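PDB 4AWD: beta-porphyranase B from Bacteroides plebeius, which hydrolyses the sulfated red-algal polysaccharide porphyran at the 1,4 linkages between beta-D-galactose and alpha-L-galactose-6-sulfate, releasing mostly a disaccharide. Local coordinates for residues Thr138-Ser143 with Ile180-Ile185; Thr145-Thr150 with Ile284-Tyr289; Lys168-Ser173 with Gln212-Lys217. All coordinates share one frame; numbering follows the deposited sequence.

Interaction 1 of 3, residues Thr138-Ser143 with Ile180-Ile185; sequences TRMKAS and IETMGI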
loop_
_atom_site.group_PDB
_atom_site.type_symbol
_atom_site.label_atom_id
_atom_site.label_comp_id
_atom_site.label_asym_id
_atom_site.label_seq_id
_atom_site.Cartn_x
_atom_site.Cartn_y
_atom_site.Cartn_z
ATOM N N THR A 138 -4.453 -8.479 2.009
ATOM C CA THR A 138 -4.907 -8.681 0.649
ATOM C C THR A 138 -4.303 -9.956 0.073
ATOM O O THR A 138 -3.213 -10.379 0.484
ATOM C CB THR A 138 -4.578 -7.457 -0.262
ATOM O OG1 THR A 138 -5.218 -7.628 -1.529
ATOM C CG2 THR A 138 -3.085 -7.293 -0.486
ATOM N N ARG A 139 -5.045 -10.571 -0.855
ATOM C CA ARG A 139 -4.536 -11.635 -1.725
ATOM C C ARG A 139 -4.244 -10.991 -3.086
ATOM O O ARG A 139 -5.160 -10.591 -3.811
ATOM C CB ARG A 139 -5.535 -12.794 -1.864
ATOM C CG ARG A 139 -4.885 -14.104 -2.322
ATOM C CD ARG A 139 -5.749 -15.361 -2.076
ATOM N NE ARG A 139 -6.517 -15.672 -3.272
ATOM C CZ ARG A 139 -6.202 -16.595 -4.176
ATOM N NH1 ARG A 139 -5.144 -17.378 -4.024
ATOM N NH2 ARG A 139 -6.978 -16.744 -5.236
ATOM N N MET A 140 -2.956 -10.891 -3.411
ATOM C CA MET A 140 -2.491 -10.138 -4.564
ATOM C C MET A 140 -1.612 -11.001 -5.462
ATOM O O MET A 140 -0.813 -11.821 -4.989
ATOM C CB MET A 140 -1.684 -8.896 -4.112
ATOM C CG MET A 140 -1.229 -7.986 -5.253
ATOM S SD MET A 140 -0.216 -6.643 -4.623
ATOM C CE MET A 140 1.311 -7.546 -4.264
ATOM N N LYS A 141 -1.752 -10.810 -6.763
ATOM C CA LYS A 141 -0.761 -11.339 -7.691
ATOM C C LYS A 141 -0.188 -10.137 -8.415
ATOM O O LYS A 141 -0.951 -9.317 -8.933
ATOM C CB LYS A 141 -1.393 -12.354 -8.665
ATOM C CG LYS A 141 -0.390 -12.901 -9.712
ATOM C CD LYS A 141 -0.842 -14.202 -10.392
ATOM C CE LYS A 141 -1.804 -13.952 -11.539
ATOM N NZ LYS A 141 -1.532 -14.905 -12.656
ATOM N N ALA A 142 1.136 -10.003 -8.410
ATOM C CA ALA A 142 1.786 -8.822 -9.037
ATOM C C ALA A 142 1.737 -8.891 -10.550
ATOM O O ALA A 142 1.714 -9.977 -11.117
ATOM C CB ALA A 142 3.240 -8.652 -8.566
ATOM N N SER A 143 1.716 -7.723 -11.193
ATOM C CA SER A 143 1.865 -7.640 -12.645
ATOM C C SER A 143 3.268 -8.105 -13.008
ATOM O O SER A 143 4.201 -7.883 -12.225
ATOM C CB SER A 143 1.648 -6.208 -13.127
ATOM O OG SER A 143 2.635 -5.343 -12.585
ATOM N N ILE A 180 2.655 -4.340 1.634
ATOM C CA ILE A 180 3.532 -4.941 0.628
ATOM C C ILE A 180 3.852 -3.981 -0.500
ATOM O O ILE A 180 2.967 -3.274 -0.995
ATOM C CB ILE A 180 2.971 -6.298 0.058
ATOM C CG1 ILE A 180 3.977 -6.966 -0.895
ATOM C CG2 ILE A 180 1.570 -6.110 -0.614
ATOM C CD1 ILE A 180 5.305 -7.393 -0.226
ATOM N N GLU A 181 5.129 -3.959 -0.878
ATOM C CA GLU A 181 5.584 -3.445 -2.168
ATOM C C GLU A 181 6.334 -4.570 -2.866
ATOM O O GLU A 181 7.166 -5.221 -2.249
ATOM C CB GLU A 181 6.540 -2.262 -1.982
ATOM C CG GLU A 181 5.982 -1.054 -1.255
ATOM C CD GLU A 181 7.015 0.039 -1.087
ATOM O OE1 GLU A 181 7.367 0.689 -2.100
ATOM O OE2 GLU A 181 7.496 0.249 0.051
ATOM N N THR A 182 6.017 -4.835 -4.135
ATOM C CA THR A 182 6.872 -5.666 -5.004
ATOM C C THR A 182 6.740 -5.143 -6.424
ATOM O O THR A 182 5.917 -4.250 -6.673
ATOM C CB THR A 182 6.424 -7.109 -5.114
ATOM O OG1 THR A 182 5.007 -7.159 -4.942
ATOM C CG2 THR A 182 7.115 -7.986 -4.135
ATOM N N MET A 183 7.531 -5.697 -7.337
ATOM C CA MET A 183 7.245 -5.623 -8.760
ATOM C C MET A 183 7.552 -7.002 -9.332
ATOM O O MET A 183 8.339 -7.740 -8.744
ATOM C CB MET A 183 8.056 -4.520 -9.460
ATOM C CG MET A 183 9.561 -4.687 -9.422
ATOM S SD MET A 183 10.441 -3.373 -10.303
ATOM C CE MET A 183 10.113 -1.933 -9.276
ATOM N N GLY A 184 6.933 -7.352 -10.453
ATOM C CA GLY A 184 7.070 -8.694 -10.973
ATOM C C GLY A 184 8.390 -8.990 -11.659
ATOM O O GLY A 184 8.862 -10.138 -11.634
ATOM N N ILE A 185 8.964 -7.976 -12.307
ATOM C CA ILE A 185 10.244 -8.118 -13.014
ATOM C C ILE A 185 11.296 -7.182 -12.418
ATOM O O ILE A 185 11.005 -6.014 -12.127
ATOM C CB ILE A 185 10.123 -7.783 -14.529
ATOM C CG1 ILE A 185 9.104 -8.698 -15.228
ATOM C CG2 ILE A 185 11.513 -7.839 -15.201
ATOM C CD1 ILE A 185 8.706 -8.233 -16.663
HETATM O O HOH W 1 4.225 -5.604 -10.256
#

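Interaction 2 of 3, residues Thr145-Thr150 with Ile284-Tyr289; sequences TTMSST and IVTETY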
loop_
_atom_site.group_PDB
_atom_site.type_symbol
_atom_site.label_atom_id
_atom_site.label_comp_id
_atom_site.label_asym_id
_atom_site.label_seq_id
_atom_site.Cartn_x
_atom_site.Cartn_y
_atom_site.Cartn_z
ATOM N N THR A 145 5.821 -7.033 -14.640
ATOM C CA THR A 145 6.023 -5.675 -15.068
ATOM C C THR A 145 7.007 -5.052 -14.088
ATOM O O THR A 145 7.128 -5.532 -12.956
ATOM C CB THR A 145 4.639 -4.963 -15.025
ATOM O OG1 THR A 145 4.106 -4.821 -16.356
ATOM C CG2 THR A 145 4.685 -3.647 -14.333
ATOM N N THR A 146 7.713 -4.005 -14.522
ATOM C CA THR A 146 8.604 -3.260 -13.644
ATOM C C THR A 146 7.911 -2.091 -12.923
ATOM O O THR A 146 8.579 -1.175 -12.422
ATOM C CB THR A 146 9.820 -2.695 -14.405
ATOM O OG1 THR A 146 9.372 -2.042 -15.590
ATOM C CG2 THR A 146 10.846 -3.793 -14.757
ATOM N N MET A 147 6.581 -2.117 -12.888
ATOM C CA MET A 147 5.793 -1.206 -12.051
ATOM C C MET A 147 5.321 -1.939 -10.794
ATOM O O MET A 147 5.141 -3.163 -10.803
ATOM C CB MET A 147 4.614 -0.605 -12.826
ATOM C CG MET A 147 5.052 0.509 -13.755
ATOM S SD MET A 147 3.775 1.178 -14.832
ATOM C CE MET A 147 2.693 1.984 -13.646
ATOM N N SER A 148 5.146 -1.186 -9.717
ATOM C CA SER A 148 4.880 -1.763 -8.401
ATOM C C SER A 148 3.497 -2.395 -8.330
ATOM O O SER A 148 2.590 -1.996 -9.059
ATOM C CB SER A 148 4.970 -0.681 -7.325
ATOM O OG SER A 148 3.946 0.288 -7.537
ATOM N N SER A 149 3.366 -3.395 -7.461
ATOM C CA SER A 149 2.071 -3.886 -6.998
ATOM C C SER A 149 2.109 -3.643 -5.502
ATOM O O SER A 149 3.000 -4.154 -4.833
ATOM C CB SER A 149 1.908 -5.383 -7.275
ATOM O OG SER A 149 2.000 -5.669 -8.659
ATOM N N THR A 150 1.173 -2.853 -4.979
ATOM C CA THR A 150 1.241 -2.475 -3.573
ATOM C C THR A 150 -0.106 -2.537 -2.860
ATOM O O THR A 150 -1.154 -2.504 -3.487
ATOM C CB THR A 150 1.817 -1.058 -3.378
ATOM O OG1 THR A 150 0.969 -0.112 -4.026
ATOM C CG2 THR A 150 3.222 -0.938 -3.943
ATOM N N ILE A 284 -4.319 1.530 -2.744
ATOM C CA ILE A 284 -3.969 0.371 -3.546
ATOM C C ILE A 284 -3.396 0.908 -4.855
ATOM O O ILE A 284 -4.116 1.479 -5.656
ATOM C CB ILE A 284 -5.172 -0.582 -3.776
ATOM C CG1 ILE A 284 -5.942 -0.815 -2.468
ATOM C CG2 ILE A 284 -4.675 -1.909 -4.353
ATOM C CD1 ILE A 284 -7.216 -1.659 -2.585
ATOM N N VAL A 285 -2.094 0.736 -5.050
ATOM C CA VAL A 285 -1.364 1.558 -6.014
ATOM C C VAL A 285 -0.418 0.783 -6.933
ATOM O O VAL A 285 0.266 -0.144 -6.519
ATOM C CB VAL A 285 -0.560 2.661 -5.284
ATOM C CG1 VAL A 285 0.362 3.391 -6.237
ATOM C CG2 VAL A 285 -1.508 3.642 -4.613
ATOM N N THR A 286 -0.367 1.237 -8.175
ATOM C CA THR A 286 0.500 0.705 -9.216
ATOM C C THR A 286 1.402 1.863 -9.690
ATOM O O THR A 286 0.919 2.858 -10.241
ATOM C CB THR A 286 -0.409 0.152 -10.340
ATOM O OG1 THR A 286 -0.413 -1.287 -10.294
ATOM C CG2 THR A 286 0.004 0.637 -11.655
ATOM N N GLU A 287 2.711 1.770 -9.431
ATOM C CA GLU A 287 3.553 2.942 -9.631
ATOM C C GLU A 287 4.894 2.649 -10.243
ATOM O O GLU A 287 5.298 1.488 -10.491
ATOM C CB GLU A 287 3.768 3.698 -8.318
ATOM C CG GLU A 287 5.028 3.298 -7.564
ATOM C CD GLU A 287 4.799 3.281 -6.060
ATOM O OE1 GLU A 287 4.073 2.371 -5.597
ATOM O OE2 GLU A 287 5.327 4.179 -5.354
ATOM N N THR A 288 5.586 3.724 -10.559
ATOM C CA THR A 288 6.892 3.594 -11.141
ATOM C C THR A 288 7.892 4.192 -10.088
ATOM O O THR A 288 7.549 5.135 -9.334
ATOM C CB THR A 288 6.814 4.221 -12.598
ATOM O OG1 THR A 288 7.624 3.507 -13.548
ATOM C CG2 THR A 288 7.117 5.611 -12.606
ATOM N N TYR A 289 9.079 3.567 -9.973
ATOM C CA TYR A 289 10.118 3.970 -8.990
ATOM C C TYR A 289 11.352 4.529 -9.684
ATOM O O TYR A 289 11.754 4.014 -10.730
ATOM C CB TYR A 289 10.611 2.774 -8.204
ATOM C CG TYR A 289 9.633 2.104 -7.268
ATOM C CD1 TYR A 289 9.157 2.755 -6.130
ATOM C CD2 TYR A 289 9.243 0.784 -7.487
ATOM C CE1 TYR A 289 8.288 2.122 -5.257
ATOM C CE2 TYR A 289 8.379 0.149 -6.638
ATOM C CZ TYR A 289 7.900 0.810 -5.519
ATOM O OH TYR A 289 7.041 0.142 -4.668
HETATM O O HOH W 2 9.651 1.486 -11.952
HETATM O O HOH W 3 1.664 -3.180 -11.435
#

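Interaction 3 of 3, residues Lys168-Ser173 with Gln212-Lys217; sequences KIKTWS and QEQGGK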
loop_
_atom_site.group_PDB
_atom_site.type_symbol
_atom_site.label_atom_id
_atom_site.label_comp_id
_atom_site.label_asym_id
_atom_site.label_seq_id
_atom_site.Cartn_x
_atom_site.Cartn_y
_atom_site.Cartn_z
ATOM N N LYS A 168 7.906 31.177 16.278
ATOM C CA LYS A 168 6.923 30.147 15.969
ATOM C C LYS A 168 7.384 29.424 14.721
ATOM O O LYS A 168 7.875 30.046 13.778
ATOM C CB LYS A 168 5.540 30.763 15.722
ATOM N N ILE A 169 7.251 28.108 14.725
ATOM C CA ILE A 169 7.549 27.324 13.543
ATOM C C ILE A 169 6.398 26.361 13.313
ATOM O O ILE A 169 6.000 25.613 14.217
ATOM C CB ILE A 169 8.876 26.547 13.688
ATOM C CG1 ILE A 169 10.045 27.508 13.882
ATOM C CG2 ILE A 169 9.145 25.676 12.464
ATOM C CD1 ILE A 169 11.279 26.860 14.539
ATOM N N LYS A 170 5.852 26.399 12.109
ATOM C CA LYS A 170 4.890 25.393 11.700
ATOM C C LYS A 170 5.620 24.087 11.382
ATOM O O LYS A 170 6.684 24.079 10.737
ATOM C CB LYS A 170 4.068 25.867 10.494
ATOM C CG LYS A 170 3.107 27.018 10.802
ATOM C CD LYS A 170 2.227 27.336 9.605
ATOM C CE LYS A 170 1.386 28.586 9.832
ATOM N NZ LYS A 170 0.580 28.889 8.624
ATOM N N THR A 171 5.048 22.985 11.865
ATOM C CA THR A 171 5.513 21.651 11.503
ATOM C C THR A 171 4.353 20.767 11.033
ATOM O O THR A 171 3.191 21.007 11.375
ATOM C CB THR A 171 6.259 20.958 12.665
ATOM O OG1 THR A 171 5.312 20.440 13.607
ATOM C CG2 THR A 171 7.200 21.921 13.359
ATOM N N TRP A 172 4.681 19.747 10.244
ATOM C CA TRP A 172 3.691 18.791 9.776
ATOM C C TRP A 172 4.192 17.372 9.934
ATOM O O TRP A 172 5.374 17.105 9.731
ATOM C CB TRP A 172 3.328 19.043 8.318
ATOM C CG TRP A 172 2.755 20.404 8.077
ATOM C CD1 TRP A 172 1.429 20.772 8.123
ATOM C CD2 TRP A 172 3.488 21.580 7.746
ATOM N NE1 TRP A 172 1.304 22.108 7.841
ATOM C CE2 TRP A 172 2.551 22.631 7.611
ATOM C CE3 TRP A 172 4.852 21.852 7.553
ATOM C CZ2 TRP A 172 2.937 23.937 7.285
ATOM C CZ3 TRP A 172 5.235 23.152 7.236
ATOM C CH2 TRP A 172 4.277 24.178 7.098
ATOM N N SER A 173 3.274 16.481 10.301
ATOM C CA SER A 173 3.539 15.053 10.335
ATOM C C SER A 173 2.386 14.244 9.737
ATOM O O SER A 173 1.232 14.682 9.731
ATOM C CB SER A 173 3.835 14.590 11.764
ATOM O OG SER A 173 2.678 14.695 12.583
ATOM N N GLN A 212 8.242 17.353 8.961
ATOM C CA GLN A 212 8.718 18.537 8.272
ATOM C C GLN A 212 8.461 19.810 9.065
ATOM O O GLN A 212 7.366 20.027 9.579
ATOM C CB GLN A 212 8.040 18.645 6.909
ATOM C CG GLN A 212 8.608 19.738 6.023
ATOM C CD GLN A 212 7.881 19.846 4.716
ATOM O OE1 GLN A 212 6.760 19.364 4.571
ATOM N NE2 GLN A 212 8.515 20.484 3.747
ATOM N N GLU A 213 9.488 20.649 9.146
ATOM C CA GLU A 213 9.374 21.993 9.703
ATOM C C GLU A 213 9.329 22.974 8.542
ATOM O O GLU A 213 9.970 22.745 7.503
ATOM C CB GLU A 213 10.556 22.293 10.623
ATOM C CG GLU A 213 10.545 21.452 11.892
ATOM C CD GLU A 213 11.808 21.590 12.734
ATOM O OE1 GLU A 213 12.706 22.380 12.359
ATOM O OE2 GLU A 213 11.900 20.901 13.773
ATOM N N GLN A 214 8.560 24.052 8.704
ATOM C CA GLN A 214 8.392 25.031 7.627
ATOM C C GLN A 214 9.724 25.665 7.210
ATOM O O GLN A 214 10.462 26.208 8.040
ATOM C CB GLN A 214 7.374 26.103 8.003
ATOM C CG GLN A 214 6.868 26.917 6.811
ATOM C CD GLN A 214 5.517 27.539 7.077
ATOM O OE1 GLN A 214 5.212 27.906 8.218
ATOM N NE2 GLN A 214 4.691 27.659 6.031
ATOM N N GLY A 215 10.010 25.573 5.913
ATOM C CA GLY A 215 11.285 26.016 5.355
ATOM C C GLY A 215 12.282 24.874 5.233
ATOM O O GLY A 215 13.241 24.961 4.453
ATOM N N GLY A 216 12.060 23.807 6.005
ATOM C CA GLY A 216 12.946 22.650 5.999
ATOM C C GLY A 216 12.512 21.601 4.995
ATOM O O GLY A 216 11.514 21.773 4.294
ATOM N N LYS A 217 13.259 20.506 4.927
ATOM C CA LYS A 217 12.910 19.421 4.011
ATOM C C LYS A 217 11.949 18.435 4.682
ATOM O O LYS A 217 11.879 18.367 5.906
ATOM C CB LYS A 217 14.172 18.703 3.515
HETATM O O HOH W 4 6.985 28.374 10.212
HETATM O O HOH W 5 1.991 29.158 6.224
#

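Interaction 1 of 3, residues Thr138-Ser143 with Ile180-Ile185
Apolar contact between 138-143 and 180-185 rests on the methyl end of M140, whose CE lies 3.9 Å from I180 CG2. M140 reaches it because CG stands anti to the backbone N (chi1 -176°) and the chain then bends at chi3 (74°), bringing CE against I180 CG2. The T182 hydroxyl is a van der Waals neighbour of this seam, with OG1 3.8 Å from M140 CE and 4.3 Å from A142 CB.

In the GH16 fold, a sandwich of two curved beta-sheets, strand residues alternate: I180 and T182 direct their CB toward 138-143, whereas that of E181 points away. E181 is the proton donor by similarity, and its OE1 is hydrogen-bonded to Y289. M140 and I180 also pack on Y243 of strand 241-249.

Polar contacts gather where both strands have run out into loops. A water accepts from S143 OG at 2.8 Å and, weakly, from G184 N at 3.2 Å, bridging a side chain and a backbone amide. Beside it, G184 CA makes a CA-H...O contact of 3.2 Å with S143 O, the angle at H being 137°. The S143 amide is itself held by S149 OG.

Interaction 2 of 3, residues Thr145-Thr150 with Ile284-Tyr289
The Y289 ring meets S148 CB obliquely, CB lying 3.6 Å from CE2, while CG of E287 sits over one face, offset toward the rim. Outside the two segments W291 stacks on this ring, W199 meets it at about a right angle, and its OH bonds to E181. The E287 carboxylate is approached on the anti side of OE1, where S148 OG donates over 2.8 Å, 17° out of plane. OE2 forms a salt bridge with R79, and OE1 also bonds to a glycerol, probably from the crystallisation liquor, both consistent with the substrate-binding role assigned to E287 by similarity.

S148 thus grips E287 three times. Its OG also accepts from E287 N at 2.7 Å, and S148 N donates to E287 O at 2.8 Å (N-H...O 163°). T150 OG1, between its backbone N and carbonyl carbon (chi1 61°), meets V285 O in a 2.6 Å bond beside the weak one from T150 N. A water donates a hydrogen bond to S148 O at 2.8 Å and lies 3.0 Å from T286 OG1. Apolar contact comes from M147 CE against T286 CG2, 3.6 Å apart, the side chains crossing at about a right angle.

The pairing continues the antiparallel match of strands 149-163 and 281-285; the former also neighbours strand 168-182 and the latter strand 117-126, while M147 packs on A82 and on N100 of strand 95-107.

Interaction 3 of 3, residues Lys168-Ser173 with Gln212-Lys217
An antiparallel ladder pairs 168-173 with 212-213, T171 standing opposite E213 as a non-hydrogen-bonded pair and W172 opposite Q212 as a hydrogen-bonded one. W172 N donates to Q212 O at 2.8 Å, Q212 N returns a bond to W172 O at 3.0 Å, and Q214 N donates to K170 O at 2.8 Å. The second strand then leaves the ladder through a type II beta turn, E213 to G216, on the way to strand 219-221; G216 N donates to E213 O, and G215 sits third, where its positive phi of 95° suits glycine.

This ladder lies about 26 Å from the centre of the chain, at a surface end of the GH16 beta-sandwich. Strand 168-182 here stands between 204-213 and 149-163: on the latter side T171 OG1 bonds to K160 O, and the W172 side chain packs on M159.

Side chains meet on both faces of the ladder. W172 and Q212 share one, and there the six-membered edge of the indole meets Q214, with CH2 3.6 Å from CD and the ring and amide planes 88° apart. Q214 CG stands opposite its backbone N (chi1 -164°) and the chain runs on extended, which carries CD to that edge. Q214 also runs alongside K170, OE1 lying 3.3 Å from K170 CB. Two waters close this pair, one linking K170 N to Q214 OE1, the other K170 NZ to Q214 NE2; both residues touch a crystal neighbour. On the opposite face T171 CG2 packs 3.7 Å from E213 CG, side by side, while E213 OE2 bonds to Y211 OH.

From the N terminus, 138-143 opens interaction 1 and, almost at once, 145-150 opens interaction 2. Segment 168-173 then begins interaction 3, 180-185 closes interaction 1 across 36 intervening residues, 212-217 closes interaction 3, and 284-289 closes interaction 2 after 133. Interaction 1 therefore crosses both others, whereas interaction 3 nests inside the loop of interaction 2. Interactions 1 and 2 touch: M183 CE packs 3.4 Å from Y289 CD2, and T182 O lies 2.8 Å from S149 N, bringing their segments together beside the probable active site. Interaction 3, its nearest atoms about 18 Å from either, uses the same strand 168-182 as interaction 1 but at its far end.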